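Local coordinates for PF04016 domain protein (PDB 3L5O) that is of unknown function but combines an enolase-like and a Rossmann-like fold around a shared site, possibly for heavy-metal chelation, at residues Ala26-Ile31 and Val81-Val86; Gly141-Val146 and Pro185-Val190; Leu40-Thr45 and Gly58-Phe63. All coordinates share one frame; numbering follows the deposited sequence.

Contact 1 of 3, residues Ala26-Ile31 and Val81-Val86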
ATOM      1  N   ALA A  26      -0.242  -3.717 -14.885  1.00 48.81           N
ATOM      2  CA  ALA A  26       0.760  -2.636 -15.017  1.00 48.09           C
ATOM      3  C   ALA A  26       1.895  -2.781 -13.987  1.00 47.34           C
ATOM      4  O   ALA A  26       3.061  -2.642 -14.328  1.00 46.99           O
ATOM      5  CB  ALA A  26       0.078  -1.265 -14.844  1.00 48.66           C
HETATM    6  N   MSE A  27       1.550  -3.052 -12.734  1.00 48.00           N
HETATM    7  CA  MSE A  27       2.548  -3.232 -11.668  1.00 50.51           C
HETATM    8  C   MSE A  27       3.390  -4.465 -11.903  1.00 50.01           C
HETATM    9  O   MSE A  27       4.617  -4.422 -11.814  1.00 50.13           O
HETATM   10  CB  MSE A  27       1.890  -3.361 -10.298  1.00 49.13           C
HETATM   11  CG  MSE A  27       1.247  -2.118  -9.802  1.00 55.18           C
HETATM   12 SE   MSE A  27       0.597  -2.347  -7.955  0.75 59.11          SE
HETATM   13  CE  MSE A  27      -0.748  -3.459  -8.081  1.00 43.05           C
ATOM     14  N   ILE A  28       2.730  -5.570 -12.234  1.00 49.52           N
ATOM     15  CA  ILE A  28       3.428  -6.859 -12.393  1.00 45.79           C
ATOM     16  C   ILE A  28       4.363  -6.802 -13.598  1.00 43.03           C
ATOM     17  O   ILE A  28       5.517  -7.243 -13.538  1.00 42.23           O
ATOM     18  CB  ILE A  28       2.400  -8.032 -12.550  1.00 45.67           C
ATOM     19  CG1 ILE A  28       1.587  -8.233 -11.261  1.00 48.68           C
ATOM     20  CG2 ILE A  28       3.127  -9.334 -12.889  1.00 44.75           C
ATOM     21  CD1 ILE A  28       0.323  -9.073 -11.468  1.00 44.74           C
ATOM     22  N   ASN A  29       3.866  -6.250 -14.700  1.00 42.66           N
ATOM     23  CA  ASN A  29       4.601  -6.300 -15.964  1.00 42.12           C
ATOM     24  C   ASN A  29       5.795  -5.380 -15.971  1.00 41.87           C
ATOM     25  O   ASN A  29       6.645  -5.503 -16.840  1.00 41.95           O
ATOM     26  CB  ASN A  29       3.671  -6.001 -17.148  1.00 41.00           C
ATOM     27  CG  ASN A  29       2.712  -7.112 -17.391  1.00 42.67           C
ATOM     28  OD1 ASN A  29       3.073  -8.264 -17.172  1.00 41.18           O
ATOM     29  ND2 ASN A  29       1.480  -6.800 -17.861  1.00 41.56           N
ATOM     30  N   GLY A  30       5.867  -4.478 -14.999  1.00 41.83           N
ATOM     31  CA  GLY A  30       7.033  -3.643 -14.798  1.00 44.67           C
ATOM     32  C   GLY A  30       8.201  -4.308 -14.078  1.00 44.68           C
ATOM     33  O   GLY A  30       9.274  -3.738 -14.018  1.00 44.30           O
ATOM     34  N   ILE A  31       8.014  -5.509 -13.542  1.00 44.65           N
ATOM     35  CA  ILE A  31       9.080  -6.194 -12.807  1.00 42.47           C
ATOM     36  C   ILE A  31       9.971  -7.009 -13.773  1.00 43.08           C
ATOM     37  O   ILE A  31       9.495  -7.915 -14.441  1.00 40.73           O
ATOM     38  CB  ILE A  31       8.495  -7.119 -11.685  1.00 42.82           C
ATOM     39  CG1 ILE A  31       7.594  -6.336 -10.717  1.00 46.54           C
ATOM     40  CG2 ILE A  31       9.621  -7.799 -10.864  1.00 42.21           C
ATOM     41  CD1 ILE A  31       6.775  -7.221  -9.789  1.00 43.62           C
ATOM     42  N   VAL A  81       6.738 -13.682 -10.975  1.00 45.59           N
ATOM     43  CA  VAL A  81       5.839 -14.839 -10.885  1.00 42.59           C
ATOM     44  C   VAL A  81       5.090 -14.799  -9.527  1.00 41.65           C
ATOM     45  O   VAL A  81       3.868 -14.898  -9.483  1.00 36.38           O
ATOM     46  CB  VAL A  81       6.582 -16.171 -11.114  1.00 41.96           C
ATOM     47  CG1 VAL A  81       5.658 -17.350 -10.883  1.00 42.89           C
ATOM     48  CG2 VAL A  81       7.139 -16.234 -12.538  1.00 41.51           C
ATOM     49  N   ALA A  82       5.833 -14.644  -8.445  1.00 39.66           N
ATOM     50  CA  ALA A  82       5.265 -14.450  -7.118  1.00 41.54           C
ATOM     51  C   ALA A  82       4.282 -13.237  -7.032  1.00 42.72           C
ATOM     52  O   ALA A  82       3.320 -13.298  -6.310  1.00 44.09           O
ATOM     53  CB  ALA A  82       6.367 -14.259  -6.098  1.00 41.20           C
ATOM     54  N   ALA A  83       4.544 -12.164  -7.782  1.00 44.40           N
ATOM     55  CA  ALA A  83       3.689 -10.982  -7.814  1.00 44.81           C
ATOM     56  C   ALA A  83       2.293 -11.306  -8.348  1.00 45.13           C
ATOM     57  O   ALA A  83       1.351 -10.648  -7.970  1.00 44.53           O
ATOM     58  CB  ALA A  83       4.324  -9.860  -8.636  1.00 46.23           C
ATOM     59  N   GLY A  84       2.177 -12.299  -9.236  1.00 40.67           N
ATOM     60  CA  GLY A  84       0.897 -12.825  -9.677  1.00 39.49           C
ATOM     61  C   GLY A  84      -0.048 -13.217  -8.544  1.00 38.76           C
ATOM     62  O   GLY A  84      -1.271 -13.233  -8.713  1.00 39.05           O
ATOM     63  N   CYS A  85       0.517 -13.540  -7.388  1.00 37.16           N
ATOM     64  CA  CYS A  85      -0.285 -13.823  -6.193  1.00 39.59           C
ATOM     65  C   CYS A  85      -1.125 -12.648  -5.712  1.00 39.13           C
ATOM     66  O   CYS A  85      -2.109 -12.872  -5.017  1.00 37.52           O
ATOM     67  CB  CYS A  85       0.596 -14.295  -5.030  1.00 40.74           C
ATOM     68  SG  CYS A  85       1.389 -15.874  -5.278  1.00 39.88           S
ATOM     69  N   VAL A  86      -0.747 -11.420  -6.077  1.00 40.98           N
ATOM     70  CA  VAL A  86      -1.501 -10.218  -5.695  1.00 41.35           C
ATOM     71  C   VAL A  86      -2.956 -10.284  -6.165  1.00 42.37           C
ATOM     72  O   VAL A  86      -3.842  -9.688  -5.553  1.00 40.09           O
ATOM     73  CB  VAL A  86      -0.819  -8.901  -6.199  1.00 40.00           C
ATOM     74  CG1 VAL A  86      -0.966  -8.714  -7.705  1.00 43.41           C
ATOM     75  CG2 VAL A  86      -1.354  -7.660  -5.427  1.00 43.38           C
TER

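Contact 2 of 3, residues Gly141-Val146 and Pro185-Val190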
ATOM      1  N   GLY A 141     -11.266  23.334   4.585  1.00 46.28           N
ATOM      2  CA  GLY A 141     -12.577  23.695   4.085  1.00 46.13           C
ATOM      3  C   GLY A 141     -13.132  22.797   2.991  1.00 46.21           C
ATOM      4  O   GLY A 141     -14.202  23.054   2.470  1.00 46.67           O
ATOM      5  N   LYS A 142     -12.429  21.722   2.667  1.00 45.73           N
ATOM      6  CA  LYS A 142     -12.788  20.868   1.540  1.00 45.31           C
ATOM      7  C   LYS A 142     -13.380  19.560   2.020  1.00 43.15           C
ATOM      8  O   LYS A 142     -13.326  19.239   3.200  1.00 41.26           O
ATOM      9  CB  LYS A 142     -11.563  20.614   0.670  1.00 46.47           C
ATOM     10  CG  LYS A 142     -10.903  21.871   0.138  1.00 46.57           C
ATOM     11  CD  LYS A 142     -11.868  22.713  -0.678  1.00 51.94           C
ATOM     12  CE  LYS A 142     -11.126  23.648  -1.600  1.00 56.53           C
ATOM     13  NZ  LYS A 142     -12.018  24.735  -2.121  1.00 61.00           N
ATOM     14  N   LYS A 143     -14.000  18.840   1.106  1.00 43.89           N
ATOM     15  CA  LYS A 143     -14.532  17.519   1.404  1.00 45.60           C
ATOM     16  C   LYS A 143     -13.501  16.407   1.176  1.00 40.46           C
ATOM     17  O   LYS A 143     -12.973  16.212   0.069  1.00 37.33           O
ATOM     18  CB  LYS A 143     -15.810  17.254   0.611  1.00 46.91           C
ATOM     19  CG  LYS A 143     -16.487  15.945   1.011  1.00 56.86           C
ATOM     20  CD  LYS A 143     -18.005  15.921   0.724  1.00 62.98           C
ATOM     21  CE  LYS A 143     -18.646  14.548   1.087  1.00 61.35           C
ATOM     22  NZ  LYS A 143     -18.855  14.403   2.557  1.00 62.55           N
ATOM     23  N   VAL A 144     -13.226  15.665   2.235  1.00 40.37           N
ATOM     24  CA  VAL A 144     -12.144  14.669   2.237  1.00 38.61           C
ATOM     25  C   VAL A 144     -12.663  13.270   2.603  1.00 39.83           C
ATOM     26  O   VAL A 144     -13.415  13.078   3.569  1.00 39.84           O
ATOM     27  CB  VAL A 144     -11.020  15.057   3.232  1.00 39.31           C
ATOM     28  CG1 VAL A 144      -9.937  13.984   3.297  1.00 40.11           C
ATOM     29  CG2 VAL A 144     -10.428  16.417   2.869  1.00 43.51           C
ATOM     30  N   GLY A 145     -12.278  12.290   1.804  1.00 39.21           N
ATOM     31  CA  GLY A 145     -12.693  10.921   2.028  1.00 37.57           C
ATOM     32  C   GLY A 145     -11.441  10.097   2.260  1.00 39.42           C
ATOM     33  O   GLY A 145     -10.514  10.175   1.464  1.00 39.02           O
ATOM     34  N   VAL A 146     -11.435   9.302   3.324  1.00 41.09           N
ATOM     35  CA  VAL A 146     -10.326   8.405   3.673  1.00 41.67           C
ATOM     36  C   VAL A 146     -10.836   6.971   3.783  1.00 43.29           C
ATOM     37  O   VAL A 146     -11.753   6.699   4.539  1.00 41.15           O
ATOM     38  CB  VAL A 146      -9.691   8.786   5.021  1.00 41.96           C
ATOM     39  CG1 VAL A 146      -8.584   7.775   5.390  1.00 46.14           C
ATOM     40  CG2 VAL A 146      -9.127  10.213   4.968  1.00 41.32           C
ATOM     41  N   PRO A 185     -17.601  10.045  -4.626  1.00 42.41           N
ATOM     42  CA  PRO A 185     -17.853  10.962  -5.753  1.00 41.52           C
ATOM     43  C   PRO A 185     -18.044  12.434  -5.381  1.00 43.09           C
ATOM     44  O   PRO A 185     -17.842  13.286  -6.251  1.00 43.49           O
ATOM     45  CB  PRO A 185     -19.091  10.352  -6.432  1.00 41.86           C
ATOM     46  CG  PRO A 185     -19.001   8.895  -6.107  1.00 43.14           C
ATOM     47  CD  PRO A 185     -18.567   8.930  -4.639  1.00 43.53           C
ATOM     48  N   GLU A 186     -18.377  12.728  -4.119  1.00 43.52           N
ATOM     49  CA  GLU A 186     -18.486  14.108  -3.626  1.00 47.03           C
ATOM     50  C   GLU A 186     -17.161  14.692  -3.114  1.00 45.42           C
ATOM     51  O   GLU A 186     -17.109  15.871  -2.766  1.00 37.76           O
ATOM     52  CB  GLU A 186     -19.494  14.192  -2.471  1.00 48.22           C
ATOM     53  CG  GLU A 186     -20.849  13.561  -2.722  1.00 56.55           C
ATOM     54  CD  GLU A 186     -21.369  13.859  -4.112  1.00 71.36           C
ATOM     55  OE1 GLU A 186     -21.917  14.966  -4.344  1.00 76.46           O
ATOM     56  OE2 GLU A 186     -21.200  12.986  -4.990  1.00 85.13           O
ATOM     57  N   CYS A 187     -16.110  13.884  -3.046  1.00 42.57           N
ATOM     58  CA  CYS A 187     -14.872  14.300  -2.361  1.00 42.13           C
ATOM     59  C   CYS A 187     -13.902  15.050  -3.256  1.00 43.08           C
ATOM     60  O   CYS A 187     -13.693  14.673  -4.401  1.00 43.92           O
ATOM     61  CB  CYS A 187     -14.189  13.101  -1.730  1.00 42.11           C
ATOM     62  SG  CYS A 187     -15.123  12.439  -0.330  1.00 42.49           S
ATOM     63  N   ASP A 188     -13.374  16.156  -2.732  1.00 43.10           N
ATOM     64  CA  ASP A 188     -12.295  16.904  -3.372  1.00 43.24           C
ATOM     65  C   ASP A 188     -10.944  16.220  -3.256  1.00 41.74           C
ATOM     66  O   ASP A 188     -10.096  16.368  -4.123  1.00 39.70           O
ATOM     67  CB  ASP A 188     -12.193  18.290  -2.733  1.00 38.92           C
ATOM     68  CG  ASP A 188     -13.495  19.036  -2.783  1.00 49.57           C
ATOM     69  OD1 ASP A 188     -14.055  19.164  -3.898  1.00 47.58           O
ATOM     70  OD2 ASP A 188     -14.037  19.503  -1.759  1.00 43.74           O
ATOM     71  N   TYR A 189     -10.718  15.528  -2.143  1.00 43.15           N
ATOM     72  CA  TYR A 189      -9.457  14.820  -1.903  1.00 41.40           C
ATOM     73  C   TYR A 189      -9.779  13.461  -1.327  1.00 43.38           C
ATOM     74  O   TYR A 189     -10.632  13.344  -0.451  1.00 43.21           O
ATOM     75  CB  TYR A 189      -8.562  15.573  -0.923  1.00 42.57           C
ATOM     76  CG  TYR A 189      -8.065  16.870  -1.475  1.00 42.51           C
ATOM     77  CD1 TYR A 189      -6.915  16.911  -2.252  1.00 45.06           C
ATOM     78  CD2 TYR A 189      -8.779  18.060  -1.282  1.00 47.78           C
ATOM     79  CE1 TYR A 189      -6.459  18.096  -2.796  1.00 44.74           C
ATOM     80  CE2 TYR A 189      -8.324  19.279  -1.840  1.00 44.33           C
ATOM     81  CZ  TYR A 189      -7.170  19.266  -2.605  1.00 45.70           C
ATOM     82  OH  TYR A 189      -6.694  20.423  -3.171  1.00 51.24           O
ATOM     83  N   VAL A 190      -9.084  12.442  -1.807  1.00 43.07           N
ATOM     84  CA  VAL A 190      -9.300  11.066  -1.342  1.00 43.20           C
ATOM     85  C   VAL A 190      -7.969  10.398  -1.012  1.00 42.19           C
ATOM     86  O   VAL A 190      -7.018  10.490  -1.776  1.00 42.32           O
ATOM     87  CB  VAL A 190     -10.050  10.243  -2.412  1.00 40.16           C
ATOM     88  CG1 VAL A 190     -10.202   8.810  -1.973  1.00 44.08           C
ATOM     89  CG2 VAL A 190     -11.406  10.867  -2.698  1.00 42.04           C
TER

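Contact 3 of 3, residues Leu40-Thr45 and Gly58-Phe63. With IMD (imidazole), chain E.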
ATOM      1  N   LEU A  40      11.330 -14.693   2.408  1.00 44.29           N
ATOM      2  CA  LEU A  40       9.901 -14.470   2.534  1.00 45.91           C
ATOM      3  C   LEU A  40       9.417 -14.902   3.916  1.00 46.51           C
ATOM      4  O   LEU A  40       9.626 -16.041   4.316  1.00 43.34           O
ATOM      5  CB  LEU A  40       9.131 -15.243   1.455  1.00 45.28           C
ATOM      6  CG  LEU A  40       7.611 -15.381   1.624  1.00 46.95           C
ATOM      7  CD1 LEU A  40       6.876 -14.063   1.740  1.00 55.03           C
ATOM      8  CD2 LEU A  40       7.065 -16.156   0.446  1.00 50.39           C
ATOM      9  N   VAL A  41       8.789 -13.976   4.635  1.00 47.30           N
ATOM     10  CA  VAL A  41       8.150 -14.284   5.914  1.00 48.57           C
ATOM     11  C   VAL A  41       6.714 -13.768   5.914  1.00 51.83           C
ATOM     12  O   VAL A  41       6.436 -12.654   5.461  1.00 51.64           O
ATOM     13  CB  VAL A  41       8.921 -13.687   7.110  1.00 47.05           C
ATOM     14  CG1 VAL A  41       8.135 -13.892   8.412  1.00 50.06           C
ATOM     15  CG2 VAL A  41      10.299 -14.312   7.218  1.00 47.21           C
ATOM     16  N   CYS A  42       5.821 -14.610   6.435  1.00 55.65           N
ATOM     17  CA  CYS A  42       4.405 -14.302   6.565  0.50 56.94           C
ATOM     18  C   CYS A  42       4.107 -14.152   8.056  1.00 58.26           C
ATOM     19  O   CYS A  42       4.040 -15.152   8.782  1.00 57.94           O
ATOM     20  CB  CYS A  42       3.577 -15.438   5.947  0.50 57.25           C
ATOM     21  SG  CYS A  42       1.994 -14.961   5.220  0.50 58.25           S
ATOM     22  N   GLY A  43       3.958 -12.911   8.502  1.00 59.16           N
ATOM     23  CA  GLY A  43       3.644 -12.613   9.894  1.00 58.62           C
ATOM     24  C   GLY A  43       2.168 -12.375  10.080  1.00 59.94           C
ATOM     25  O   GLY A  43       1.402 -12.452   9.113  1.00 59.46           O
ATOM     26  N   THR A  44       1.784 -12.068  11.320  1.00 59.94           N
ATOM     27  CA  THR A  44       0.384 -11.859  11.697  1.00 62.21           C
ATOM     28  C   THR A  44      -0.248 -10.623  11.056  1.00 62.01           C
ATOM     29  O   THR A  44      -1.445 -10.635  10.714  1.00 63.32           O
ATOM     30  CB  THR A  44       0.283 -11.706  13.224  1.00 61.30           C
ATOM     31  OG1 THR A  44       0.700 -12.920  13.857  1.00 64.10           O
ATOM     32  CG2 THR A  44      -1.170 -11.510  13.679  1.00 67.61           C
ATOM     33  N   THR A  45       0.550  -9.562  10.928  1.00 60.19           N
ATOM     34  CA  THR A  45       0.078  -8.279  10.393  1.00 60.47           C
ATOM     35  C   THR A  45       0.689  -7.873   9.053  1.00 58.32           C
ATOM     36  O   THR A  45       0.144  -6.997   8.374  1.00 55.23           O
ATOM     37  CB  THR A  45       0.342  -7.165  11.416  1.00 61.38           C
ATOM     38  OG1 THR A  45       1.750  -7.068  11.683  1.00 71.67           O
ATOM     39  CG2 THR A  45      -0.275  -7.520  12.765  1.00 63.05           C
ATOM     40  N   GLY A  58       3.439  -6.298   2.485  1.00 42.99           N
ATOM     41  CA  GLY A  58       2.005  -6.298   2.226  1.00 46.70           C
ATOM     42  C   GLY A  58       1.224  -6.584   3.509  1.00 48.51           C
ATOM     43  O   GLY A  58       1.723  -7.345   4.338  1.00 49.40           O
ATOM     44  N   PRO A  59       0.051  -5.960   3.718  1.00 49.13           N
ATOM     45  CA  PRO A  59      -0.711  -6.147   4.967  1.00 51.95           C
ATOM     46  C   PRO A  59      -1.587  -7.410   5.038  1.00 57.03           C
ATOM     47  O   PRO A  59      -2.235  -7.757   4.034  1.00 58.87           O
ATOM     48  CB  PRO A  59      -1.602  -4.897   5.021  1.00 51.96           C
ATOM     49  CG  PRO A  59      -1.864  -4.570   3.585  1.00 49.00           C
ATOM     50  CD  PRO A  59      -0.609  -4.996   2.820  1.00 51.34           C
ATOM     51  N   ASN A  60      -1.604  -8.038   6.219  1.00 61.13           N
ATOM     52  CA  ASN A  60      -2.451  -9.195   6.558  1.00 67.65           C
ATOM     53  C   ASN A  60      -3.514  -8.794   7.568  1.00 72.14           C
ATOM     54  O   ASN A  60      -3.460  -7.701   8.096  1.00 72.62           O
ATOM     55  CB  ASN A  60      -1.603 -10.295   7.210  1.00 66.83           C
ATOM     56  CG  ASN A  60      -0.676 -10.964   6.233  1.00 70.54           C
ATOM     57  OD1 ASN A  60      -0.929 -10.939   5.039  1.00 74.01           O
ATOM     58  ND2 ASN A  60       0.398 -11.576   6.731  1.00 71.04           N
ATOM     59  N   ARG A  61      -4.481  -9.674   7.827  1.00 79.28           N
ATOM     60  CA  ARG A  61      -5.402  -9.507   8.964  1.00 84.39           C
ATOM     61  C   ARG A  61      -5.121 -10.604   9.999  1.00 87.39           C
ATOM     62  O   ARG A  61      -4.591 -11.658   9.644  1.00 88.25           O
ATOM     63  CB  ARG A  61      -6.878  -9.617   8.543  1.00 85.04           C
ATOM     64  CG  ARG A  61      -7.294  -8.998   7.214  1.00 87.68           C
ATOM     65  CD  ARG A  61      -8.437  -9.793   6.551  1.00 95.72           C
ATOM     66  NE  ARG A  61      -9.091  -9.122   5.422  1.00 99.52           N
ATOM     67  CZ  ARG A  61     -10.073  -8.209   5.516  1.00101.77           C
ATOM     68  NH1 ARG A  61     -10.547  -7.815   6.705  1.00101.05           N
ATOM     69  NH2 ARG A  61     -10.583  -7.678   4.403  1.00 96.97           N
ATOM     70  N   PRO A  62      -5.485 -10.382  11.266  1.00 91.02           N
ATOM     71  CA  PRO A  62      -5.491 -11.469  12.265  1.00 92.65           C
ATOM     72  C   PRO A  62      -6.610 -12.496  12.002  1.00 94.21           C
ATOM     73  O   PRO A  62      -6.489 -13.657  12.413  1.00 93.87           O
ATOM     74  CB  PRO A  62      -5.724 -10.735  13.594  1.00 93.11           C
ATOM     75  CG  PRO A  62      -6.440  -9.476  13.219  1.00 93.45           C
ATOM     76  CD  PRO A  62      -5.922  -9.099  11.846  1.00 92.00           C
ATOM     77  N   PHE A  63      -7.684 -12.057  11.338  1.00 95.70           N
ATOM     78  CA  PHE A  63      -8.728 -12.954  10.831  1.00 96.52           C
ATOM     79  C   PHE A  63      -8.132 -14.047   9.921  1.00 97.40           C
ATOM     80  O   PHE A  63      -8.030 -15.214  10.326  1.00 96.62           O
ATOM     81  CB  PHE A  63      -9.798 -12.151  10.069  1.00 96.04           C
TER
HETATM   82  N1  IMD E 304      -6.944  -6.436   2.932  1.00 68.26           N
HETATM   83  C2  IMD E 304      -5.734  -6.280   3.532  1.00 69.48           C
HETATM   84  N3  IMD E 304      -5.412  -7.431   4.164  1.00 70.71           N
HETATM   85  C4  IMD E 304      -6.412  -8.322   3.961  1.00 69.88           C
HETATM   86  C5  IMD E 304      -7.376  -7.691   3.186  1.00 67.14           C

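Contact 1 of 3, residues Ala26-Ile31 and Val81-Val86
A83 of segment 81-86 meets I28 of helix 22-29 and I31 from the loop that follows it, an apolar contact in what is probably the enolase-like part of the chain, joining that helix and loop to the 79-86 region. The CB of A83 is touched by both isoleucines: I31 CD1 rests on it at 3.8 Å, and I28 CG1 lies 4.1 Å from the same A83 CB. No hydrogen bond crosses, and the A83 carbonyl is instead taken by V86 N within its own segment. Next along, G84 offers bare backbone, its CA 4.2 Å from I28 CD1. The chain then tightens into a 3-10 turn that brings V86 back to the interface. There V86 and I28 run past each other in opposite directions; I101 of helix 91-105 and V197 of helix 195-199 also pack against V86, and I101 against A83, burying the seam. V86 CG1 sits between its own backbone N and carbonyl carbon (chi1 73°), and this methyl is the one that reaches I28, with V86 CG1 4.0 Å from I28 CD1.

Contact 2 of 3, residues Gly141-Val146 and Pro185-Val190
D188 OD2 accepts the backbone N-H of K143 at 2.9 Å, a fairly straight bond (164°) that reaches the carboxylate oxygen on its anti side. With D188 CG anti to its carbonyl carbon (chi1 -55°), the carboxylate is carried across to the start of strand 143-147. K143 O takes the N-H of Y189 at 3.2 Å, almost in line with the carbonyl, and a weak, bent second bond from D188 N. D188 therefore clasps K143 through both side chain and backbone, and an alanine here would probably leave the K143 N-H without this acceptor and the strand entrance less firmly fixed. Two residues on, G145 N gives a straight bond to Y189 O (3.0 Å), completing the parallel pairing of V144 with Y189 and G145 with V190; V190 CA adds a CA-H...O contact to G145 O at 3.2 Å. Outside this backbone core, C187 SG lies 3.6 Å from G145 N, close over the glycine, where a CB would collide with the sulfur. The K143 chain, straight as far as CE and bent at its last torsion, runs alongside E186, pointing the same way, with K143 CE 3.7 Å from E186 CB, while K142 crosses D188 at about a right angle and brings CG to the edge of the Y189 ring. The two strands are neighbours in a mixed sheet consistent with the Rossmann-like fold: strand 162-167 flanks 143-147 on its other side, bonding to V144 through D162 and S164, and strand 214-218 lies beyond 189-193.

Contact 3 of 3, residues Leu40-Thr45 and Gly58-Phe63
G43, just after strand 39-42, makes the first firm link to N60: its carbonyl oxygen receives N60 ND2 at 2.7 Å, the donor tilted 25° from the carbonyl plane while G43 O lies close to the plane of the asparagine amide. N60 CG stands anti to its carbonyl carbon (chi1 -71°), which carries the amide across to G43. Its other end is held too: N60 OD1 is hydrogen-bonded to S95 OG of helix 91-105, and ND2 has a weak second bond to S47 OG, which should fix the amide's rotation. T44 contributes backbone, with T44 O 3.5 Å from N60 CB. T45 then gives the second link, T45 O accepting N60 N at 3.0 Å in a nearly linear N-H...O (178°), although the donor stands well above the carbonyl plane. On the second segment, R61 sets out away from residues 40-45, and its NE lies 3.2 Å from C4 of an imidazole, probably from the crystallisation liquor, which sits obliquely to the guanidinium; imidazole N3 makes a weak hydrogen bond to P59 O, and the arginine a cation-pi contact with W168. Strands 39-42 and 54-59 are the outer pair of a three-stranded antiparallel sheet with 46-51 between them, and N60 ties the turn leaving one to the chain leaving the other, at one end of this meander, probably the sheet of the enolase-like part.

How the contacts relate
Contact 1 is buried and wholly apolar across its two segments, contact 3 is polar and lies at the surface, and contact 2 is partly buried and built on backbone pairing. Contacts 1 and 3 belong to the same N-terminal part of the chain, with contact 3 nested in the loop that contact 1 closes; their nearest atoms are about 7 Å apart, and helices 91-105 and 195-199 touch both. Contact 2 lies in the later part, on the opposite side of the chain's centre, with its centre about 31 Å from that of contact 1. A side-chain carboxylate reinforces a regular parallel strand pair there, whereas in contact 3 a side-chain amide joins irregular loops.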